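Local coordinates for glutathione peroxidase-like protein (Trypanosoma brucei, PDB 3DWV) that probably reduces hydroperoxides as a tryparedoxin-dependent member of the glutathione peroxidase family, here in its oxidized, disulfide-bonded form, at residues 24-29 against 130-135; 49-54 against 153-158; 70-75 against 112-117; 88-93 against 118-123. The protein carries 1 engineered substitution. All blocks are in the same frame, centred on the assembly; numbering follows the deposited sequence. Where two conformers were deposited one is given.

Four contacts build a thioredoxin-type fold from separate pieces of chain. Contact 2 pairs strands 49-54 and 152-155 in the middle of the sheet. Contact 1 lies on one face of it, its centre about 10 Å from that of contact 2, with Tyr130 and Met133 of helix 128-136 packing on these strands. Helix 64-75 of contact 3 meets contact 2 where Leu71 CD1 lies 3.6 Å from Leu50 CD1. Contact 4 touches contact 1 through Lys134, whose NZ is hydrogen-bonded to Val121 O and Asn122 OD1. Contacts 3 and 4 lie about 22 Å apart, centre to centre. The side chain of Lys118 is about 11 Å from that of Cys58, the predicted active-site residue, disulfide-linked to Cys106.

Contact 1: residues 24-29 against 130-135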
loop_
_atom_site.group_PDB
_atom_site.type_symbol
_atom_site.label_atom_id
_atom_site.label_comp_id
_atom_site.label_asym_id
_atom_site.label_seq_id
_atom_site.Cartn_x
_atom_site.Cartn_y
_atom_site.Cartn_z
ATOM N N SER A 24 -1.782 15.706 8.445
ATOM C CA SER A 24 -3.211 15.521 8.602
ATOM C C SER A 24 -3.819 14.744 7.427
ATOM O O SER A 24 -5.017 14.472 7.421
ATOM C CB SER A 24 -3.915 16.880 8.711
ATOM O OG SER A 24 -3.823 17.587 7.477
ATOM N N SER A 25 -2.967 14.428 6.438
ATOM C CA SER A 25 -3.423 13.578 5.333
ATOM C C SER A 25 -2.223 12.993 4.585
ATOM O O SER A 25 -1.118 13.489 4.781
ATOM C CB SER A 25 -4.323 14.302 4.338
ATOM O OG SER A 25 -3.633 15.011 3.349
ATOM N N ILE A 26 -2.479 11.999 3.722
ATOM C CA ILE A 26 -1.318 11.476 2.952
ATOM C C ILE A 26 -0.717 12.502 2.025
ATOM O O ILE A 26 0.413 12.395 1.541
ATOM C CB ILE A 26 -1.776 10.263 2.114
ATOM C CG1 ILE A 26 -2.839 10.609 1.057
ATOM C CG2 ILE A 26 -2.219 9.120 3.017
ATOM C CD1 ILE A 26 -3.066 9.491 0.063
ATOM N N PHE A 27 -1.479 13.534 1.687
ATOM C CA PHE A 27 -1.061 14.489 0.636
ATOM C C PHE A 27 0.024 15.413 1.163
ATOM O O PHE A 27 0.510 16.284 0.423
ATOM C CB PHE A 27 -2.271 15.291 0.111
ATOM C CG PHE A 27 -3.331 14.351 -0.469
ATOM C CD1 PHE A 27 -3.039 13.552 -1.556
ATOM C CD2 PHE A 27 -4.591 14.286 0.095
ATOM C CE1 PHE A 27 -3.992 12.697 -2.087
ATOM C CE2 PHE A 27 -5.558 13.449 -0.428
ATOM C CZ PHE A 27 -5.247 12.659 -1.509
ATOM N N ASP A 28 0.373 15.257 2.435
ATOM C CA ASP A 28 1.472 16.005 3.031
ATOM C C ASP A 28 2.838 15.362 2.711
ATOM O O ASP A 28 3.834 15.899 3.205
ATOM C CB ASP A 28 1.301 16.141 4.556
ATOM C CG ASP A 28 0.212 17.089 5.006
ATOM O OD1 ASP A 28 0.043 18.164 4.395
ATOM O OD2 ASP A 28 -0.469 16.787 6.014
ATOM N N PHE A 29 2.860 14.246 1.972
ATOM C CA PHE A 29 4.052 13.422 1.826
ATOM C C PHE A 29 4.537 13.353 0.388
ATOM O O PHE A 29 3.718 13.415 -0.530
ATOM C CB PHE A 29 3.790 12.004 2.400
ATOM C CG PHE A 29 3.424 12.063 3.873
ATOM C CD1 PHE A 29 4.437 12.005 4.824
ATOM C CD2 PHE A 29 2.112 12.188 4.336
ATOM C CE1 PHE A 29 4.176 12.091 6.178
ATOM C CE2 PHE A 29 1.817 12.278 5.694
ATOM C CZ PHE A 29 2.863 12.250 6.636
ATOM N N TYR A 130 4.638 6.138 5.159
ATOM C CA TYR A 130 4.356 4.868 5.838
ATOM C C TYR A 130 4.349 5.083 7.352
ATOM O O TYR A 130 3.522 4.561 8.113
ATOM C CB TYR A 130 5.338 3.749 5.349
ATOM C CG TYR A 130 4.582 2.981 4.285
ATOM C CD1 TYR A 130 4.550 3.426 2.972
ATOM C CD2 TYR A 130 3.881 1.838 4.623
ATOM C CE1 TYR A 130 3.844 2.744 2.006
ATOM C CE2 TYR A 130 3.165 1.167 3.639
ATOM C CZ TYR A 130 3.145 1.610 2.325
ATOM O OH TYR A 130 2.448 0.941 1.338
ATOM N N GLU A 131 5.301 5.865 7.872
ATOM C CA GLU A 131 5.300 6.162 9.312
ATOM C C GLU A 131 3.993 6.808 9.696
ATOM O O GLU A 131 3.423 6.435 10.751
ATOM C CB GLU A 131 6.531 7.012 9.661
ATOM C CG GLU A 131 7.742 6.061 9.402
ATOM C CD GLU A 131 7.778 4.925 10.401
ATOM O OE1 GLU A 131 8.461 5.217 11.430
ATOM O OE2 GLU A 131 7.250 3.770 10.332
ATOM N N TYR A 132 3.534 7.705 8.832
ATOM C CA TYR A 132 2.204 8.280 9.134
ATOM C C TYR A 132 1.059 7.292 9.063
ATOM O O TYR A 132 0.201 7.262 9.969
ATOM C CB TYR A 132 1.996 9.446 8.143
ATOM C CG TYR A 132 0.574 10.002 8.138
ATOM C CD1 TYR A 132 0.049 10.721 9.218
ATOM C CD2 TYR A 132 -0.231 9.797 7.029
ATOM C CE1 TYR A 132 -1.255 11.218 9.175
ATOM C CE2 TYR A 132 -1.520 10.268 6.971
ATOM C CZ TYR A 132 -2.017 10.974 8.051
ATOM O OH TYR A 132 -3.316 11.426 7.941
ATOM N N MET A 133 0.927 6.486 7.987
ATOM C CA MET A 133 -0.211 5.572 7.884
ATOM C C MET A 133 -0.148 4.516 8.981
ATOM O O MET A 133 -1.175 4.158 9.580
ATOM C CB MET A 133 -0.203 4.890 6.496
ATOM C CG MET A 133 -0.499 5.862 5.370
ATOM S SD MET A 133 -0.728 5.043 3.769
ATOM C CE MET A 133 0.748 4.061 3.542
ATOM N N LYS A 134 1.069 4.014 9.285
ATOM C CA LYS A 134 1.215 2.961 10.301
ATOM C C LYS A 134 0.858 3.435 11.688
ATOM O O LYS A 134 0.307 2.679 12.522
ATOM C CB LYS A 134 2.666 2.444 10.304
ATOM C CG LYS A 134 3.030 1.629 9.053
ATOM C CD LYS A 134 4.544 1.676 8.820
ATOM C CE LYS A 134 5.312 0.876 9.840
ATOM N NZ LYS A 134 6.792 0.966 9.603
ATOM N N LYS A 135 1.193 4.709 11.991
ATOM C CA LYS A 135 0.857 5.119 13.359
ATOM C C LYS A 135 -0.614 5.515 13.377
ATOM O O LYS A 135 -1.256 5.348 14.436
ATOM C CB LYS A 135 1.769 6.203 13.894
ATOM C CG LYS A 135 1.648 7.567 13.241
ATOM C CD LYS A 135 1.968 8.653 14.264
ATOM C CE LYS A 135 1.906 10.033 13.621
ATOM N NZ LYS A 135 2.794 10.056 12.422
#
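Phe29 and Tyr132 meet through the far end of the phenylalanine ring, whose CZ lies 3.3 Å from Tyr132 CB. The neighbouring corner of that ring, CE2, reaches Tyr132 CD2 at 3.5 Å. The two ring planes are inclined by only 26°, yet they are slid so far apart, with centroids 5.1 Å from each other, that they hardly overlap; the phenylalanine rests against the root of the tyrosine. The tyrosine ring continues along segment 24-29: with CG anti to the backbone N (chi1 170°) it passes beside the backbone of Ser25 and Ile26, with CE2 3.8 Å from Ile26 N. Its hydroxyl ends 3.4 Å from Ser25 N, at too poor an angle to count as a hydrogen bond. Beyond the ring, Ile26 offers its CG2 branch, which lies 4.2 Å from Tyr132 CE2 and also approaches Met133 CG.

A second shell shapes the segment that receives the ring. Ser24 N donates to Asp28 OD2 at 3.0 Å, and Ser25 OG accepts from Phe27 N in an ST turn that leads into the short 3-10 segment 26-28. Farther out, Ile26 and Met133 both pack on Ile51 of strand 49-54 and Ile155 of strand 152-155, while Tyr132 touches Pro161 of strand 161-165, so that the 3-10 turn and helix 128-136 lie together against one face of the thioredoxin-type sheet.

Contact 2: residues 49-54 against 153-158; sequences LLIYNV and FLIDRD
Phe153 O is approached by two groups of the facing strand: Ile51 N donates to it at 2.8 Å with an N-H...O angle of 166°, and the CA-H of Leu50 comes in at 3.4 Å from CA to the same oxygen. The return bond runs from Phe153 N to Ile51 O (2.9 Å). Two residues along, Leu49 and Ile155 form a second hydrogen-bonded pair, and Leu50 faces Leu154 as the non-hydrogen-bonded pair between them. This antiparallel pairing lies at the centre of a thioredoxin-type sheet.

On the face bearing Leu49, Ile51, Phe153 and Ile155, Leu49 CD2 lies 3.7 Å from Ile155 CB, and Ile51 CD1 is 4.0 Å from Ile155 CG1, which stands anti to the carbonyl carbon (chi1 -49°) and beside Leu49 O. On the other face Leu50 CD2 meets Leu154 CB at 4.0 Å, and helix 171-181 packs on Leu154. Where strand 152-155 ends, Asp156 OD1 accepts from Asp158 N in an Asx turn.

All six paired side chains are hydrocarbon and buried, so the polar groups here are those of the backbone: those of Leu49, Ile51, Phe153 and Ile155 paired across the contact, those of Leu50 bonded to strand 81-86.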
loop_
_atom_site.group_PDB
_atom_site.type_symbol
_atom_site.label_atom_id
_atom_site.label_comp_id
_atom_site.label_asym_id
_atom_site.label_seq_id
_atom_site.Cartn_x
_atom_site.Cartn_y
_atom_site.Cartn_z
ATOM N N LEU A 49 -8.980 5.816 -1.885
ATOM C CA LEU A 49 -7.981 5.035 -2.569
ATOM C C LEU A 49 -7.467 3.962 -1.603
ATOM O O LEU A 49 -7.691 4.047 -0.394
ATOM C CB LEU A 49 -6.861 5.888 -3.149
ATOM C CG LEU A 49 -5.972 6.719 -2.227
ATOM C CD1 LEU A 49 -4.603 6.907 -2.881
ATOM C CD2 LEU A 49 -6.560 8.091 -1.886
ATOM N N LEU A 50 -6.794 2.959 -2.154
ATOM C CA LEU A 50 -6.176 1.906 -1.376
ATOM C C LEU A 50 -4.668 1.909 -1.648
ATOM O O LEU A 50 -4.353 1.911 -2.845
ATOM C CB LEU A 50 -6.665 0.529 -1.818
ATOM C CG LEU A 50 -7.703 -0.219 -1.021
ATOM C CD1 LEU A 50 -7.909 -1.588 -1.672
ATOM C CD2 LEU A 50 -7.351 -0.336 0.452
ATOM N N ILE A 51 -3.868 1.901 -0.577
ATOM C CA ILE A 51 -2.411 1.911 -0.773
ATOM C C ILE A 51 -1.817 0.624 -0.227
ATOM O O ILE A 51 -1.875 0.345 0.973
ATOM C CB ILE A 51 -1.736 3.125 -0.133
ATOM C CG1 ILE A 51 -2.352 4.442 -0.655
ATOM C CG2 ILE A 51 -0.224 3.059 -0.352
ATOM C CD1 ILE A 51 -1.729 5.673 0.039
ATOM N N TYR A 52 -1.275 -0.137 -1.193
ATOM C CA TYR A 52 -0.591 -1.366 -0.870
ATOM C C TYR A 52 0.936 -1.309 -0.886
ATOM O O TYR A 52 1.460 -0.582 -1.749
ATOM C CB TYR A 52 -0.962 -2.393 -1.931
ATOM C CG TYR A 52 -2.346 -2.979 -1.926
ATOM C CD1 TYR A 52 -3.419 -2.359 -2.532
ATOM C CD2 TYR A 52 -2.563 -4.215 -1.302
ATOM C CE1 TYR A 52 -4.692 -2.943 -2.513
ATOM C CE2 TYR A 52 -3.817 -4.795 -1.298
ATOM C CZ TYR A 52 -4.880 -4.163 -1.892
ATOM O OH TYR A 52 -6.132 -4.747 -1.885
ATOM N N ASN A 53 1.601 -2.032 0.001
ATOM C CA ASN A 53 3.031 -2.326 -0.192
ATOM C C ASN A 53 3.177 -3.646 -0.953
ATOM O O ASN A 53 2.399 -4.562 -0.702
ATOM C CB ASN A 53 3.804 -2.375 1.135
ATOM C CG ASN A 53 3.278 -3.450 2.089
ATOM O OD1 ASN A 53 2.199 -3.248 2.653
ATOM N ND2 ASN A 53 3.975 -4.561 2.312
ATOM N N VAL A 54 4.145 -3.724 -1.874
ATOM C CA VAL A 54 4.242 -4.945 -2.710
ATOM C C VAL A 54 5.704 -5.345 -2.713
ATOM O O VAL A 54 6.584 -4.711 -2.085
ATOM C CB VAL A 54 3.659 -4.702 -4.114
ATOM C CG1 VAL A 54 2.198 -4.192 -4.040
ATOM C CG2 VAL A 54 4.481 -3.671 -4.878
ATOM N N PHE A 153 -3.756 0.147 3.145
ATOM C CA PHE A 153 -4.443 1.164 3.888
ATOM C C PHE A 153 -5.539 1.764 3.008
ATOM O O PHE A 153 -5.279 2.173 1.881
ATOM C CB PHE A 153 -3.526 2.298 4.348
ATOM C CG PHE A 153 -2.439 1.783 5.305
ATOM C CD1 PHE A 153 -1.254 1.227 4.806
ATOM C CD2 PHE A 153 -2.684 1.887 6.680
ATOM C CE1 PHE A 153 -0.323 0.793 5.737
ATOM C CE2 PHE A 153 -1.745 1.419 7.586
ATOM C CZ PHE A 153 -0.585 0.846 7.092
ATOM N N LEU A 154 -6.756 1.798 3.548
ATOM C CA LEU A 154 -7.851 2.523 2.907
ATOM C C LEU A 154 -7.843 3.996 3.342
ATOM O O LEU A 154 -7.803 4.293 4.543
ATOM C CB LEU A 154 -9.177 1.896 3.262
ATOM C CG LEU A 154 -10.412 2.422 2.555
ATOM C CD1 LEU A 154 -10.420 2.254 1.044
ATOM C CD2 LEU A 154 -11.630 1.675 3.124
ATOM N N ILE A 155 -7.837 4.865 2.348
ATOM C CA ILE A 155 -7.717 6.305 2.527
ATOM C C ILE A 155 -9.053 6.974 2.161
ATOM O O ILE A 155 -9.635 6.628 1.096
ATOM C CB ILE A 155 -6.619 6.824 1.592
ATOM C CG1 ILE A 155 -5.312 6.004 1.670
ATOM C CG2 ILE A 155 -6.421 8.313 1.838
ATOM C CD1 ILE A 155 -4.710 5.876 3.055
ATOM N N ASP A 156 -9.563 7.893 2.963
ATOM C CA ASP A 156 -10.860 8.524 2.630
ATOM C C ASP A 156 -10.705 9.664 1.631
ATOM O O ASP A 156 -9.608 9.919 1.127
ATOM C CB ASP A 156 -11.595 8.886 3.918
ATOM C CG ASP A 156 -11.051 10.064 4.684
ATOM O OD1 ASP A 156 -10.189 10.783 4.141
ATOM O OD2 ASP A 156 -11.442 10.340 5.861
ATOM N N ARG A 157 -11.807 10.355 1.318
ATOM C CA ARG A 157 -11.914 11.476 0.418
ATOM C C ARG A 157 -11.002 12.647 0.784
ATOM O O ARG A 157 -10.643 13.400 -0.141
ATOM C CB ARG A 157 -13.348 12.041 0.316
ATOM C CG ARG A 157 -14.485 11.037 0.310
ATOM C CD ARG A 157 -15.862 11.610 -0.015
ATOM N NE ARG A 157 -17.014 10.955 0.584
ATOM C CZ ARG A 157 -18.170 10.535 0.100
ATOM N NH1 ARG A 157 -18.495 10.664 -1.183
ATOM N NH2 ARG A 157 -19.086 9.948 0.889
ATOM N N ASP A 158 -10.638 12.799 2.054
ATOM C CA ASP A 158 -9.765 13.818 2.606
ATOM C C ASP A 158 -8.289 13.405 2.711
ATOM O O ASP A 158 -7.467 14.169 3.249
ATOM C CB ASP A 158 -10.194 14.223 4.025
ATOM C CG ASP A 158 -11.592 14.784 4.078
ATOM O OD1 ASP A 158 -11.905 15.607 3.193
ATOM O OD2 ASP A 158 -12.362 14.399 4.984
#

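Contact 3: residues 70-75 against 112-117; sequences TLYNKY and EFPIMA. Unlike the reference sequence in segment 70-75: Thr70 (reference Ala).
Tyr72 leaves helix 64-75 directed at the loop 112-117, and its CB already meets that loop, 4.2 Å from CD2 of the Phe113 ring. With chi1 at -177°, CG lies opposite the backbone N across the CA-CB bond, which extends the ring outward beside Phe113. Over the centre of one face sits Phe113 CB, a CH-pi contact 3.7 Å from the ring centroid and almost on its normal. The phenyl group turns an edge toward the same tyrosine in a T-shaped pair, planes at 74°. Phe113 CG sits between its backbone N and carbonyl carbon (chi1 39°), which carries the ring back alongside Tyr72 CB.

The helix belongs to the layer on one side of the thioredoxin-type sheet; Tyr72 and Phe113 both touch Val82 of strand 81-86, so the pair bridges helix, loop and strand. Farther along the tyrosine, CE2 and OH both pass 3.6 Å from Glu112 O, without a hydrogen bond.

One residue on, Asn73 ND2 donates to Glu112 OE2 (3.1 Å), straight and within its own amide plane, but from above the plane of the carboxylate. Asn73 OD1 accepts from Lys76 NZ, which also forms a long, weak ion pair with Glu112 OE1.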
loop_
_atom_site.group_PDB
_atom_site.type_symbol
_atom_site.label_atom_id
_atom_site.label_comp_id
_atom_site.label_asym_id
_atom_site.label_seq_id
_atom_site.Cartn_x
_atom_site.Cartn_y
_atom_site.Cartn_z
ATOM N N THR A 70 -8.982 -6.650 -8.628
ATOM C CA THR A 70 -10.434 -6.655 -8.676
ATOM C C THR A 70 -11.032 -5.323 -8.239
ATOM O O THR A 70 -11.910 -4.800 -8.935
ATOM C CB THR A 70 -11.013 -7.746 -7.762
ATOM O OG1 THR A 70 -10.539 -9.017 -8.268
ATOM C CG2 THR A 70 -12.541 -7.704 -7.825
ATOM N N LEU A 71 -10.557 -4.771 -7.102
ATOM C CA LEU A 71 -11.166 -3.520 -6.623
ATOM C C LEU A 71 -10.817 -2.373 -7.551
ATOM O O LEU A 71 -11.689 -1.545 -7.881
ATOM C CB LEU A 71 -10.692 -3.159 -5.217
ATOM C CG LEU A 71 -11.160 -4.087 -4.094
ATOM C CD1 LEU A 71 -10.348 -3.920 -2.811
ATOM C CD2 LEU A 71 -12.634 -3.845 -3.847
ATOM N N TYR A 72 -9.573 -2.289 -7.967
ATOM C CA TYR A 72 -9.154 -1.287 -8.942
ATOM C C TYR A 72 -10.039 -1.253 -10.175
ATOM O O TYR A 72 -10.577 -0.218 -10.601
ATOM C CB TYR A 72 -7.699 -1.601 -9.342
ATOM C CG TYR A 72 -7.161 -0.568 -10.303
ATOM C CD1 TYR A 72 -6.983 0.756 -9.912
ATOM C CD2 TYR A 72 -6.852 -0.938 -11.600
ATOM C CE1 TYR A 72 -6.489 1.721 -10.776
ATOM C CE2 TYR A 72 -6.353 0.027 -12.478
ATOM C CZ TYR A 72 -6.183 1.327 -12.068
ATOM O OH TYR A 72 -5.694 2.225 -12.986
ATOM N N ASN A 73 -10.234 -2.420 -10.814
ATOM C CA ASN A 73 -10.984 -2.458 -12.072
ATOM C C ASN A 73 -12.467 -2.231 -11.835
ATOM O O ASN A 73 -13.160 -1.622 -12.661
ATOM C CB ASN A 73 -10.748 -3.798 -12.789
ATOM C CG ASN A 73 -9.362 -3.899 -13.415
ATOM O OD1 ASN A 73 -8.806 -2.880 -13.864
ATOM N ND2 ASN A 73 -8.845 -5.126 -13.432
ATOM N N LYS A 74 -12.988 -2.707 -10.710
ATOM C CA LYS A 74 -14.386 -2.491 -10.390
ATOM C C LYS A 74 -14.737 -1.034 -10.165
ATOM O O LYS A 74 -15.840 -0.627 -10.552
ATOM C CB LYS A 74 -14.695 -3.269 -9.104
ATOM C CG LYS A 74 -16.161 -3.184 -8.736
ATOM C CD LYS A 74 -16.734 -4.559 -8.475
ATOM C CE LYS A 74 -16.549 -4.931 -7.024
ATOM N NZ LYS A 74 -17.683 -5.802 -6.540
ATOM N N TYR A 75 -13.875 -0.262 -9.516
ATOM C CA TYR A 75 -14.237 1.036 -8.968
ATOM C C TYR A 75 -13.434 2.195 -9.536
ATOM O O TYR A 75 -13.784 3.355 -9.225
ATOM C CB TYR A 75 -14.086 1.042 -7.422
ATOM C CG TYR A 75 -15.086 0.097 -6.771
ATOM C CD1 TYR A 75 -16.456 0.409 -6.792
ATOM C CD2 TYR A 75 -14.690 -1.084 -6.138
ATOM C CE1 TYR A 75 -17.380 -0.443 -6.194
ATOM C CE2 TYR A 75 -15.632 -1.944 -5.545
ATOM C CZ TYR A 75 -16.973 -1.609 -5.590
ATOM O OH TYR A 75 -17.901 -2.453 -5.010
ATOM N N GLU A 112 -2.011 -3.449 -13.274
ATOM C CA GLU A 112 -2.786 -2.485 -14.041
ATOM C C GLU A 112 -2.832 -1.113 -13.379
ATOM O O GLU A 112 -3.127 -0.102 -14.026
ATOM C CB GLU A 112 -4.188 -3.074 -14.134
ATOM C CG GLU A 112 -4.376 -4.031 -15.303
ATOM C CD GLU A 112 -5.880 -4.272 -15.458
ATOM O OE1 GLU A 112 -6.581 -3.339 -15.928
ATOM O OE2 GLU A 112 -6.273 -5.380 -15.063
ATOM N N PHE A 113 -2.548 -1.091 -12.070
ATOM C CA PHE A 113 -2.625 0.149 -11.271
ATOM C C PHE A 113 -1.240 0.754 -11.129
ATOM O O PHE A 113 -0.270 0.031 -11.421
ATOM C CB PHE A 113 -3.256 -0.133 -9.910
ATOM C CG PHE A 113 -2.884 -1.440 -9.231
ATOM C CD1 PHE A 113 -1.709 -1.555 -8.521
ATOM C CD2 PHE A 113 -3.652 -2.573 -9.276
ATOM C CE1 PHE A 113 -1.305 -2.699 -7.853
ATOM C CE2 PHE A 113 -3.312 -3.735 -8.621
ATOM C CZ PHE A 113 -2.103 -3.847 -7.915
ATOM N N PRO A 114 -1.080 2.010 -10.724
ATOM C CA PRO A 114 0.244 2.620 -10.554
ATOM C C PRO A 114 1.134 1.989 -9.494
ATOM O O PRO A 114 0.724 1.677 -8.373
ATOM C CB PRO A 114 -0.070 4.062 -10.115
ATOM C CG PRO A 114 -1.402 4.307 -10.793
ATOM C CD PRO A 114 -2.154 3.007 -10.497
ATOM N N ILE A 115 2.409 1.876 -9.910
ATOM C CA ILE A 115 3.437 1.369 -9.000
ATOM C C ILE A 115 4.485 2.466 -8.837
ATOM O O ILE A 115 4.945 3.092 -9.797
ATOM C CB ILE A 115 4.113 0.082 -9.484
ATOM C CG1 ILE A 115 3.107 -1.013 -9.841
ATOM C CG2 ILE A 115 5.133 -0.437 -8.488
ATOM C CD1 ILE A 115 3.633 -2.066 -10.778
ATOM N N MET A 116 4.823 2.686 -7.587
ATOM C CA MET A 116 5.704 3.804 -7.254
ATOM C C MET A 116 7.155 3.337 -7.199
ATOM O O MET A 116 7.471 2.146 -7.357
ATOM C CB MET A 116 5.225 4.480 -5.962
ATOM C CG MET A 116 3.760 4.943 -6.026
ATOM S SD MET A 116 3.486 6.350 -7.136
ATOM C CE MET A 116 2.583 5.592 -8.486
ATOM N N ALA A 117 8.071 4.306 -6.997
ATOM C CA ALA A 117 9.461 3.887 -6.774
ATOM C C ALA A 117 9.625 3.128 -5.457
ATOM O O ALA A 117 8.830 3.408 -4.526
ATOM C CB ALA A 117 10.379 5.108 -6.708
#

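Contact 4: residues 88-93 against 118-123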
loop_
_atom_site.group_PDB
_atom_site.type_symbol
_atom_site.label_atom_id
_atom_site.label_comp_id
_atom_site.label_asym_id
_atom_site.label_seq_id
_atom_site.Cartn_x
_atom_site.Cartn_y
_atom_site.Cartn_z
ATOM N N ASN A 88 12.098 -1.843 -1.066
ATOM C CA ASN A 88 13.453 -1.993 -1.610
ATOM C C ASN A 88 14.210 -3.155 -0.975
ATOM O O ASN A 88 15.406 -3.353 -1.261
ATOM C CB ASN A 88 14.249 -0.699 -1.415
ATOM C CG ASN A 88 14.450 -0.373 0.045
ATOM O OD1 ASN A 88 14.199 -1.150 0.960
ATOM N ND2 ASN A 88 14.937 0.842 0.347
ATOM N N GLN A 89 13.550 -3.925 -0.094
ATOM C CA GLN A 89 14.134 -5.111 0.534
ATOM C C GLN A 89 15.416 -4.851 1.297
ATOM O O GLN A 89 16.169 -5.772 1.611
ATOM C CB GLN A 89 14.420 -6.204 -0.503
ATOM C CG GLN A 89 13.138 -6.598 -1.229
ATOM C CD GLN A 89 12.027 -7.138 -0.359
ATOM O OE1 GLN A 89 12.317 -7.853 0.608
ATOM N NE2 GLN A 89 10.776 -6.820 -0.671
ATOM N N PHE A 90 15.691 -3.608 1.625
ATOM C CA PHE A 90 16.960 -3.290 2.279
ATOM C C PHE A 90 16.894 -3.359 3.798
ATOM O O PHE A 90 16.034 -2.664 4.371
ATOM C CB PHE A 90 17.359 -1.841 1.922
ATOM C CG PHE A 90 18.723 -1.506 2.506
ATOM C CD1 PHE A 90 19.846 -2.213 2.110
ATOM C CD2 PHE A 90 18.875 -0.515 3.460
ATOM C CE1 PHE A 90 21.094 -1.939 2.645
ATOM C CE2 PHE A 90 20.125 -0.208 3.983
ATOM C CZ PHE A 90 21.259 -0.908 3.576
ATOM N N GLY A 91 17.750 -4.133 4.445
ATOM C CA GLY A 91 17.924 -3.973 5.878
ATOM C C GLY A 91 17.452 -5.061 6.809
ATOM O O GLY A 91 17.721 -5.049 8.041
ATOM N N GLY A 92 16.745 -6.061 6.284
ATOM C CA GLY A 92 16.389 -7.244 7.040
ATOM C C GLY A 92 15.012 -7.173 7.673
ATOM O O GLY A 92 14.457 -8.211 8.086
ATOM N N GLN A 93 14.418 -6.004 7.735
ATOM C CA GLN A 93 13.183 -5.827 8.477
ATOM C C GLN A 93 11.994 -5.508 7.595
ATOM O O GLN A 93 10.935 -5.126 8.143
ATOM C CB GLN A 93 13.382 -4.683 9.489
ATOM C CG GLN A 93 13.349 -3.311 8.840
ATOM C CD GLN A 93 14.492 -3.025 7.874
ATOM O OE1 GLN A 93 15.642 -3.250 8.204
ATOM N NE2 GLN A 93 14.221 -2.584 6.647
ATOM N N LYS A 118 10.605 2.238 -5.355
ATOM C CA LYS A 118 10.887 1.422 -4.169
ATOM C C LYS A 118 11.247 2.269 -2.974
ATOM O O LYS A 118 11.935 3.287 -3.118
ATOM C CB LYS A 118 12.052 0.445 -4.436
ATOM C CG LYS A 118 11.604 -0.644 -5.419
ATOM C CD LYS A 118 12.636 -1.732 -5.684
ATOM C CE LYS A 118 11.925 -3.053 -6.015
ATOM N NZ LYS A 118 12.783 -3.980 -6.807
ATOM N N ILE A 119 10.771 1.859 -1.803
ATOM C CA ILE A 119 10.902 2.540 -0.535
ATOM C C ILE A 119 11.130 1.572 0.620
ATOM O O ILE A 119 10.831 0.383 0.457
ATOM C CB ILE A 119 9.600 3.307 -0.230
ATOM C CG1 ILE A 119 8.406 2.371 0.014
ATOM C CG2 ILE A 119 9.237 4.289 -1.327
ATOM C CD1 ILE A 119 7.270 3.106 0.714
ATOM N N ASN A 120 11.626 2.045 1.758
ATOM C CA ASN A 120 11.622 1.200 2.977
ATOM C C ASN A 120 10.255 1.391 3.630
ATOM O O ASN A 120 9.803 2.562 3.721
ATOM C CB ASN A 120 12.719 1.521 4.014
ATOM C CG ASN A 120 14.040 0.809 3.765
ATOM O OD1 ASN A 120 15.015 1.407 3.276
ATOM N ND2 ASN A 120 14.060 -0.491 4.097
ATOM N N VAL A 121 9.609 0.274 4.042
ATOM C CA VAL A 121 8.319 0.587 4.681
ATOM C C VAL A 121 8.474 0.348 6.190
ATOM O O VAL A 121 7.610 0.852 6.909
ATOM C CB VAL A 121 7.144 -0.198 4.161
ATOM C CG1 VAL A 121 6.827 0.123 2.697
ATOM C CG2 VAL A 121 7.393 -1.688 4.257
ATOM N N ASN A 122 9.531 -0.373 6.581
ATOM C CA ASN A 122 9.858 -0.504 8.009
ATOM C C ASN A 122 11.280 0.004 8.322
ATOM O O ASN A 122 12.051 0.341 7.415
ATOM C CB ASN A 122 9.704 -1.949 8.467
ATOM C CG ASN A 122 8.308 -2.501 8.324
ATOM O OD1 ASN A 122 7.331 -1.793 8.564
ATOM N ND2 ASN A 122 8.229 -3.803 8.008
ATOM N N GLY A 123 11.645 0.067 9.608
ATOM C CA GLY A 123 12.974 0.416 10.024
ATOM C C GLY A 123 13.258 1.902 10.108
ATOM O O GLY A 123 12.371 2.757 9.879
HETATM O O HOH W 1 14.906 2.742 -2.092
#
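The amides of Asn88 and Asn120 stand almost perpendicular, their planes 81° apart, and an N-H of Asn88, used within its own plane, comes down from ND2 on Asn120 OD1 (3.0 Å) from far above the Asn120 amide plane. Asn120 OD1 also lies at the edge of the Phe90 ring, while Asn120 ND2 uses an N-H in its own plane to bond Phe90 O at 2.9 Å. Segment 88-93 is shaped by an Asx turn, closed by Asn88 OD1, which accepts from Phe90 N at 3.0 Å; a chi1 of 63° turns OD1 back to that N-H while ND2 faces Asn120.

Two side-chain amides therefore grip Phe90 O, since Gln93 NE2 bonds it too, at 2.9 Å. Asn120 ND2 has a second partner in Glu94 OE2, which also receives Asn122 N. At the other end of the contact, Asn122 ND2 reaches Gln93 O in that carbonyl's plane, and bonds Ile146 O as well. The two loops, one after strand 81-86 and one before helix 128-136, are joined by backbone too: Asn88 N donates to Ile119 O. Nearby, one water accepts from Asn88 ND2 at 3.1 Å and donates to Lys118 O.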